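Local coordinates for protein linoleate 11-lipoxygenase (Gaeumannomyces graminis, PDB 5FX8) that oxygenates linoleic and alpha-linolenic acids at a catalytic manganese centre, giving 11S- and 13R-hydroperoxy fatty acids, with the 13R-hydroperoxides as final products, at residues L308-H312 against P313-V317; G348-A351 against S352-I355; K594-Q598 against G599-V603. All blocks are in the same frame, centred on the assembly; numbering follows the deposited sequence.

Contact 1: residues L308-H312 against P313-V317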
loop_
_atom_site.group_PDB
_atom_site.type_symbol
_atom_site.label_atom_id
_atom_site.label_comp_id
_atom_site.label_asym_id
_atom_site.label_seq_id
_atom_site.Cartn_x
_atom_site.Cartn_y
_atom_site.Cartn_z
ATOM N N LEU A 308 -0.203 -22.656 -17.483
ATOM C CA LEU A 308 -0.556 -21.818 -18.614
ATOM C C LEU A 308 0.699 -21.367 -19.338
ATOM O O LEU A 308 1.729 -21.080 -18.719
ATOM C CB LEU A 308 -1.328 -20.579 -18.178
ATOM C CG LEU A 308 -2.469 -20.753 -17.212
ATOM C CD1 LEU A 308 -3.023 -19.416 -16.860
ATOM C CD2 LEU A 308 -3.489 -21.584 -17.876
ATOM N N SER A 309 0.596 -21.281 -20.657
ATOM C CA SER A 309 1.696 -20.768 -21.443
ATOM C C SER A 309 1.923 -19.308 -21.105
ATOM O O SER A 309 1.008 -18.590 -20.715
ATOM C CB SER A 309 1.385 -20.919 -22.930
ATOM O OG SER A 309 2.385 -20.359 -23.751
ATOM N N ASP A 310 3.149 -18.858 -21.270
ATOM C CA ASP A 310 3.357 -17.435 -21.174
ATOM C C ASP A 310 2.526 -16.663 -22.206
ATOM O O ASP A 310 2.204 -15.493 -21.973
ATOM C CB ASP A 310 4.845 -17.148 -21.293
ATOM C CG ASP A 310 5.634 -17.535 -20.033
ATOM O OD1 ASP A 310 5.080 -17.632 -18.896
ATOM O OD2 ASP A 310 6.854 -17.715 -20.184
ATOM N N ARG A 311 2.129 -17.286 -23.316
ATOM C CA ARG A 311 1.333 -16.595 -24.331
ATOM C C ARG A 311 -0.161 -16.743 -24.122
ATOM O O ARG A 311 -0.931 -16.207 -24.905
ATOM C CB ARG A 311 1.711 -17.074 -25.735
ATOM C CG ARG A 311 3.177 -16.882 -26.040
ATOM C CD ARG A 311 3.539 -17.229 -27.476
ATOM N NE ARG A 311 3.604 -18.663 -27.782
ATOM C CZ ARG A 311 2.801 -19.282 -28.641
ATOM N NH1 ARG A 311 1.853 -18.610 -29.278
ATOM N NH2 ARG A 311 2.940 -20.577 -28.864
ATOM N N HIS A 312 -0.578 -17.420 -23.088
ATOM C CA HIS A 312 -1.986 -17.524 -22.744
ATOM C C HIS A 312 -2.523 -16.195 -22.215
ATOM O O HIS A 312 -1.908 -15.590 -21.336
ATOM C CB HIS A 312 -2.158 -18.590 -21.708
ATOM C CG HIS A 312 -3.550 -19.088 -21.589
ATOM N ND1 HIS A 312 -4.591 -18.287 -21.203
ATOM C CD2 HIS A 312 -4.074 -20.309 -21.800
ATOM C CE1 HIS A 312 -5.700 -18.993 -21.177
ATOM N NE2 HIS A 312 -5.412 -20.224 -21.539
ATOM N N PRO A 313 -3.670 -15.720 -22.709
ATOM C CA PRO A 313 -4.183 -14.400 -22.265
ATOM C C PRO A 313 -4.471 -14.292 -20.773
ATOM O O PRO A 313 -4.334 -13.209 -20.174
ATOM C CB PRO A 313 -5.459 -14.243 -23.106
ATOM C CG PRO A 313 -5.200 -15.086 -24.300
ATOM C CD PRO A 313 -4.447 -16.266 -23.830
ATOM N N VAL A 314 -4.873 -15.389 -20.157
ATOM C CA VAL A 314 -5.125 -15.368 -18.726
ATOM C C VAL A 314 -3.812 -15.263 -17.950
ATOM O O VAL A 314 -3.744 -14.594 -16.915
ATOM C CB VAL A 314 -5.943 -16.599 -18.313
ATOM C CG1 VAL A 314 -6.105 -16.620 -16.851
ATOM C CG2 VAL A 314 -7.282 -16.545 -18.948
ATOM N N MET A 315 -2.748 -15.895 -18.456
ATOM C CA MET A 315 -1.436 -15.768 -17.841
ATOM C C MET A 315 -0.981 -14.328 -17.821
ATOM O O MET A 315 -0.394 -13.879 -16.839
ATOM C CB MET A 315 -0.404 -16.619 -18.581
ATOM C CG MET A 315 0.940 -16.765 -17.855
ATOM S SD MET A 315 0.749 -17.719 -16.348
ATOM C CE MET A 315 0.899 -16.500 -15.072
ATOM N N GLY A 316 -1.236 -13.593 -18.900
ATOM C CA GLY A 316 -0.834 -12.200 -18.953
ATOM C C GLY A 316 -1.601 -11.319 -17.987
ATOM O O GLY A 316 -1.021 -10.438 -17.352
ATOM N N VAL A 317 -2.905 -11.551 -17.841
ATOM C CA VAL A 317 -3.643 -10.762 -16.860
ATOM C C VAL A 317 -3.238 -11.142 -15.420
ATOM O O VAL A 317 -3.120 -10.273 -14.541
ATOM C CB VAL A 317 -5.145 -10.908 -17.138
ATOM C CG1 VAL A 317 -6.001 -10.352 -16.040
ATOM C CG2 VAL A 317 -5.446 -10.193 -18.400
#
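H312 caps the helix that begins at P313, its imidazole ND1 accepting the backbone N-H of V314, with 3.1 Å between ND1 and V314 N. The donor lies close to the ring plane, only 5° out of it, at the ring's edge, and CG anti to the backbone N (chi1 -162°) carries the ring to that first turn. Histidine suits this N-cap because the other ring nitrogen, NE2, is hydrogen-bonded to D433, so each nitrogen has its own partner. The backbone of H312 serves the helix as well: its O accepts from G316 N at 3.2 Å.

Before the cap the chain folds into a type I turn from S309 to H312, closed by H312 N on S309 O. S309 adds an ST turn, its OG accepting from R311 N at 3.1 Å. Proline fits the first helical position, where no N-H is needed for a helical bond.

L308 makes the apolar contacts, with M315 and V314. L308 CB lies 4.0 Å from M315 SD, and L308 CD1 approaches V314 CG1 at 4.2 Å, while L308 CD2 stands over one face of the imidazole, offset toward its rim.

D310 pairs with K66, and R311 with D53, in salt bridges that tie the turn to the N-terminal part of the chain. Helix 434-444 meets L308 and V314 through W439, helix 56-69 borders S309, and helix 396-420 packs on P313 and V317 through F415.

Contact 2: residues G348-A351 against S352-I355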
loop_
_atom_site.group_PDB
_atom_site.type_symbol
_atom_site.label_atom_id
_atom_site.label_comp_id
_atom_site.label_asym_id
_atom_site.label_seq_id
_atom_site.Cartn_x
_atom_site.Cartn_y
_atom_site.Cartn_z
ATOM N N GLY A 348 2.999 -4.222 19.981
ATOM C CA GLY A 348 2.920 -4.812 21.290
ATOM C C GLY A 348 3.370 -6.250 21.360
ATOM O O GLY A 348 4.214 -6.583 22.184
ATOM N N LEU A 349 2.838 -7.096 20.507
ATOM C CA LEU A 349 3.218 -8.495 20.436
ATOM C C LEU A 349 4.472 -8.686 19.583
ATOM O O LEU A 349 4.657 -7.998 18.574
ATOM C CB LEU A 349 2.081 -9.319 19.854
ATOM C CG LEU A 349 0.780 -9.302 20.643
ATOM C CD1 LEU A 349 -0.085 -10.421 20.187
ATOM C CD2 LEU A 349 1.022 -9.434 22.119
ATOM N N PRO A 350 5.337 -9.626 19.954
ATOM C CA PRO A 350 6.584 -9.826 19.205
ATOM C C PRO A 350 6.316 -10.386 17.820
ATOM O O PRO A 350 5.258 -10.958 17.548
ATOM C CB PRO A 350 7.354 -10.843 20.057
ATOM C CG PRO A 350 6.300 -11.640 20.704
ATOM C CD PRO A 350 5.165 -10.653 20.996
ATOM N N ALA A 351 7.328 -10.241 16.953
ATOM C CA ALA A 351 7.233 -10.729 15.581
ATOM C C ALA A 351 6.952 -12.219 15.523
ATOM O O ALA A 351 6.322 -12.686 14.566
ATOM C CB ALA A 351 8.508 -10.423 14.808
ATOM N N SER A 352 7.391 -12.980 16.527
ATOM C CA SER A 352 7.147 -14.415 16.514
ATOM C C SER A 352 5.662 -14.727 16.642
ATOM O O SER A 352 5.174 -15.715 16.071
ATOM C CB SER A 352 7.916 -15.070 17.653
ATOM O OG SER A 352 7.535 -14.460 18.866
ATOM N N ALA A 353 4.930 -13.898 17.398
ATOM C CA ALA A 353 3.491 -14.085 17.555
ATOM C C ALA A 353 2.740 -13.608 16.320
ATOM O O ALA A 353 1.815 -14.282 15.845
ATOM C CB ALA A 353 3.002 -13.342 18.792
ATOM N N ALA A 354 3.132 -12.444 15.792
ATOM C CA ALA A 354 2.602 -11.967 14.518
ATOM C C ALA A 354 2.723 -13.013 13.417
ATOM O O ALA A 354 1.780 -13.226 12.662
ATOM C CB ALA A 354 3.322 -10.691 14.091
ATOM N N ILE A 355 3.893 -13.651 13.291
ATOM C CA ILE A 355 4.083 -14.646 12.238
ATOM C C ILE A 355 3.298 -15.911 12.554
ATOM O O ILE A 355 2.848 -16.604 11.646
ATOM C CB ILE A 355 5.590 -14.922 12.026
ATOM C CG1 ILE A 355 6.229 -13.816 11.207
ATOM C CG2 ILE A 355 5.838 -16.190 11.250
ATOM C CD1 ILE A 355 5.720 -13.794 9.824
#
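S352 turns OG between its own backbone N and carbonyl carbon (chi1 56°), which lays the hydroxyl oxygen beside the P350 ring, with S352 OG 3.6 Å from P350 CG. The backbone of P350 itself is still extended, whereas that of A351 is already helical; the change of direction between them points the P350 carbonyl into the first turn.

That carbonyl oxygen takes two N-H groups. A354 N reaches P350 O at 3.1 Å, nearly straight at the hydrogen (171°) and in the carbonyl plane. A353 N is 3.0 Å from P350 O, but its bond is bent, and it comes from above the plane. The next helical bond runs from I355 N to A351 O, 2.9 Å. P350 thus occupies the N-cap of helix 351-363, a place proline tolerates, since the N-H it lacks is not used in the helical bonding. D344 supplies a further bond at this end, its carboxylate accepting from A351 N.

Three alanines keep the first turn slim. The methyl carbon CB of A353 meets L349 CB at 4.3 Å and P350 CD at 4.1 Å. L349 touches F284 of helix 268-305 and Y223, and its carbonyl accepts from NE1 of W343, which joins the preceding short helix 342-346 to this turn. The methyl of A354 lies against W343 and M288, about 10 Å from the side chain of the manganese ligand H290.

Contact 3: residues K594-Q598 against G599-V603. With NAG (2-acetamido-2-deoxy-beta-D-glucopyranose), chain D.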
loop_
_atom_site.group_PDB
_atom_site.type_symbol
_atom_site.label_atom_id
_atom_site.label_comp_id
_atom_site.label_asym_id
_atom_site.label_seq_id
_atom_site.Cartn_x
_atom_site.Cartn_y
_atom_site.Cartn_z
ATOM N N LYS A 594 -26.262 15.389 9.554
ATOM C CA LYS A 594 -26.072 14.801 10.861
ATOM C C LYS A 594 -24.615 14.538 11.185
ATOM O O LYS A 594 -24.337 13.810 12.131
ATOM C CB LYS A 594 -26.871 13.515 10.978
ATOM C CG LYS A 594 -28.361 13.732 11.128
ATOM C CD LYS A 594 -28.945 12.746 12.144
ATOM C CE LYS A 594 -28.600 11.278 11.816
ATOM N NZ LYS A 594 -29.082 10.304 12.857
ATOM N N GLY A 595 -23.674 15.105 10.446
ATOM C CA GLY A 595 -22.285 14.792 10.737
ATOM C C GLY A 595 -21.859 13.384 10.373
ATOM O O GLY A 595 -20.883 12.879 10.924
ATOM N N LEU A 596 -22.551 12.741 9.444
ATOM C CA LEU A 596 -22.267 11.367 9.089
ATOM C C LEU A 596 -21.874 11.250 7.628
ATOM O O LEU A 596 -22.370 11.991 6.775
ATOM C CB LEU A 596 -23.462 10.492 9.348
ATOM C CG LEU A 596 -23.941 10.445 10.779
ATOM C CD1 LEU A 596 -25.127 9.524 10.827
ATOM C CD2 LEU A 596 -22.848 9.931 11.647
ATOM N N SER A 597 -20.975 10.305 7.348
ATOM C CA SER A 597 -20.627 9.913 5.983
ATOM C C SER A 597 -20.790 8.412 5.865
ATOM O O SER A 597 -20.114 7.664 6.576
ATOM C CB SER A 597 -19.195 10.309 5.629
ATOM O OG SER A 597 -18.832 9.742 4.390
ATOM N N GLN A 598 -21.672 7.973 4.965
ATOM C CA GLN A 598 -22.119 6.579 4.918
ATOM C C GLN A 598 -22.569 6.103 6.285
ATOM O O GLN A 598 -22.349 4.956 6.658
ATOM C CB GLN A 598 -21.038 5.639 4.399
ATOM C CG GLN A 598 -20.334 6.107 3.186
ATOM C CD GLN A 598 -19.174 5.220 2.852
ATOM O OE1 GLN A 598 -19.279 4.345 2.000
ATOM N NE2 GLN A 598 -18.054 5.431 3.531
ATOM N N GLY A 599 -23.155 6.997 7.063
ATOM C CA GLY A 599 -23.674 6.616 8.359
ATOM C C GLY A 599 -22.641 6.548 9.447
ATOM O O GLY A 599 -22.852 5.852 10.431
ATOM N N MET A 600 -21.535 7.265 9.297
ATOM C CA MET A 600 -20.361 7.158 10.135
ATOM C C MET A 600 -19.817 8.535 10.450
ATOM O O MET A 600 -19.870 9.427 9.609
ATOM C CB MET A 600 -19.235 6.391 9.445
ATOM C CG MET A 600 -19.428 4.960 9.244
ATOM S SD MET A 600 -17.944 4.211 8.542
ATOM C CE MET A 600 -18.517 2.579 8.673
ATOM N N PRO A 601 -19.196 8.695 11.595
ATOM C CA PRO A 601 -18.621 9.993 11.946
ATOM C C PRO A 601 -17.247 10.253 11.360
ATOM O O PRO A 601 -16.536 11.139 11.843
ATOM C CB PRO A 601 -18.557 9.935 13.476
ATOM C CG PRO A 601 -19.466 8.851 13.857
ATOM C CD PRO A 601 -19.382 7.854 12.780
ATOM N N PHE A 602 -16.854 9.487 10.344
ATOM C CA PHE A 602 -15.620 9.749 9.617
ATOM C C PHE A 602 -15.810 9.392 8.154
ATOM O O PHE A 602 -16.683 8.609 7.790
ATOM C CB PHE A 602 -14.408 8.998 10.200
ATOM C CG PHE A 602 -14.462 7.504 10.053
ATOM C CD1 PHE A 602 -15.201 6.723 10.942
ATOM C CD2 PHE A 602 -13.733 6.876 9.069
ATOM C CE1 PHE A 602 -15.237 5.354 10.826
ATOM C CE2 PHE A 602 -13.761 5.522 8.954
ATOM C CZ PHE A 602 -14.521 4.746 9.840
ATOM N N VAL A 603 -14.970 9.991 7.321
ATOM C CA VAL A 603 -14.980 9.756 5.888
ATOM C C VAL A 603 -14.000 8.646 5.567
ATOM O O VAL A 603 -12.812 8.753 5.870
ATOM C CB VAL A 603 -14.617 11.026 5.117
ATOM C CG1 VAL A 603 -14.559 10.713 3.688
ATOM C CG2 VAL A 603 -15.627 12.093 5.379
HETATM C C1 NAG D . -17.392 14.318 12.685
HETATM C C2 NAG D . -18.691 14.965 13.212
HETATM C C3 NAG D . -19.171 16.073 12.277
HETATM C C4 NAG D . -18.039 17.025 11.926
HETATM C C5 NAG D . -16.854 16.227 11.415
HETATM C C6 NAG D . -15.675 17.087 11.045
HETATM C C7 NAG D . -20.198 13.588 14.576
HETATM C C8 NAG D . -21.289 12.566 14.554
HETATM N N2 NAG D . -19.737 13.974 13.386
HETATM O O3 NAG D . -20.220 16.791 12.918
HETATM O O4 NAG D . -18.459 17.946 10.926
HETATM O O5 NAG D . -16.423 15.322 12.437
HETATM O O6 NAG D . -14.883 17.378 12.181
HETATM O O7 NAG D . -19.749 14.033 15.618
HETATM O O HOH W 1 -17.448 7.365 4.925
#
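Water 1 is gripped by three groups where the two arms of this turn meet. Q598 NE2 donates to the water at 2.5 Å, S597 OG is bonded to it at 2.8 Å, and the water in turn donates to F602 O at 3.2 Å. Serine suits the spot because it offers a small polar group: with OG anti to the backbone N (chi1 171°) it reaches the water, while its CB packs on V603 CG2. Q598 spans the rest of the way with a chain extended beyond CG.

The backbone closes the turn more firmly on one side than on the other. S597 N donates to M600 O at 2.7 Å, in the carbonyl plane, whereas the return bond from M600 N to S597 O is weak. Q598 and G599 stand at the tip, both at positive phi, and their backbone angles fit the middle positions of a type I' beta turn from S597 to M600. At G599 a side chain would be jammed against the Q598 carbonyl, which is why glycine stands there.

L596 lies over the other arm: its CD2 is 3.5 Å from M600 C and 4.2 Å from P601 CG. This apolar patch continues onto L162 and L163 of helix 161-166, while M600 sends its extended chain elsewhere, to M166 and to P396 of helix 396-420, which Q598 also touches.

The glycan carried by N157 is held from this turn. NAG N2 donates to G595 O at 2.9 Å, almost straight at 176°, and the acetamide methyl C8 rests 3.9 Å from P601 CB. G595, at positive phi, has no side chain to collide with the sugar's O3. S156 OG holds the same sugar, and P601 O accepts from N157 ND2.

Overall arrangement
The three contacts follow one another along the chain, each completed before the next begins, and all are local turns. Contacts 1 and 2 open helices 313-321 and 351-363, after the long helix 268-305 that carries the manganese ligands H290 and H294; contact 3 lies after helix 566-587, on the way to the C-terminal ligand V618. Their centres are 34 to 44 Å apart and none touches another. Contacts 1 and 3 lie on opposite sides of the chain's centre, away from the metal, and join outlying parts of the fold, yet both pack on helix 396-420. Contact 2 starts a helix beside the one bearing H290, and the side chain of I355 is about 12 Å from the manganese.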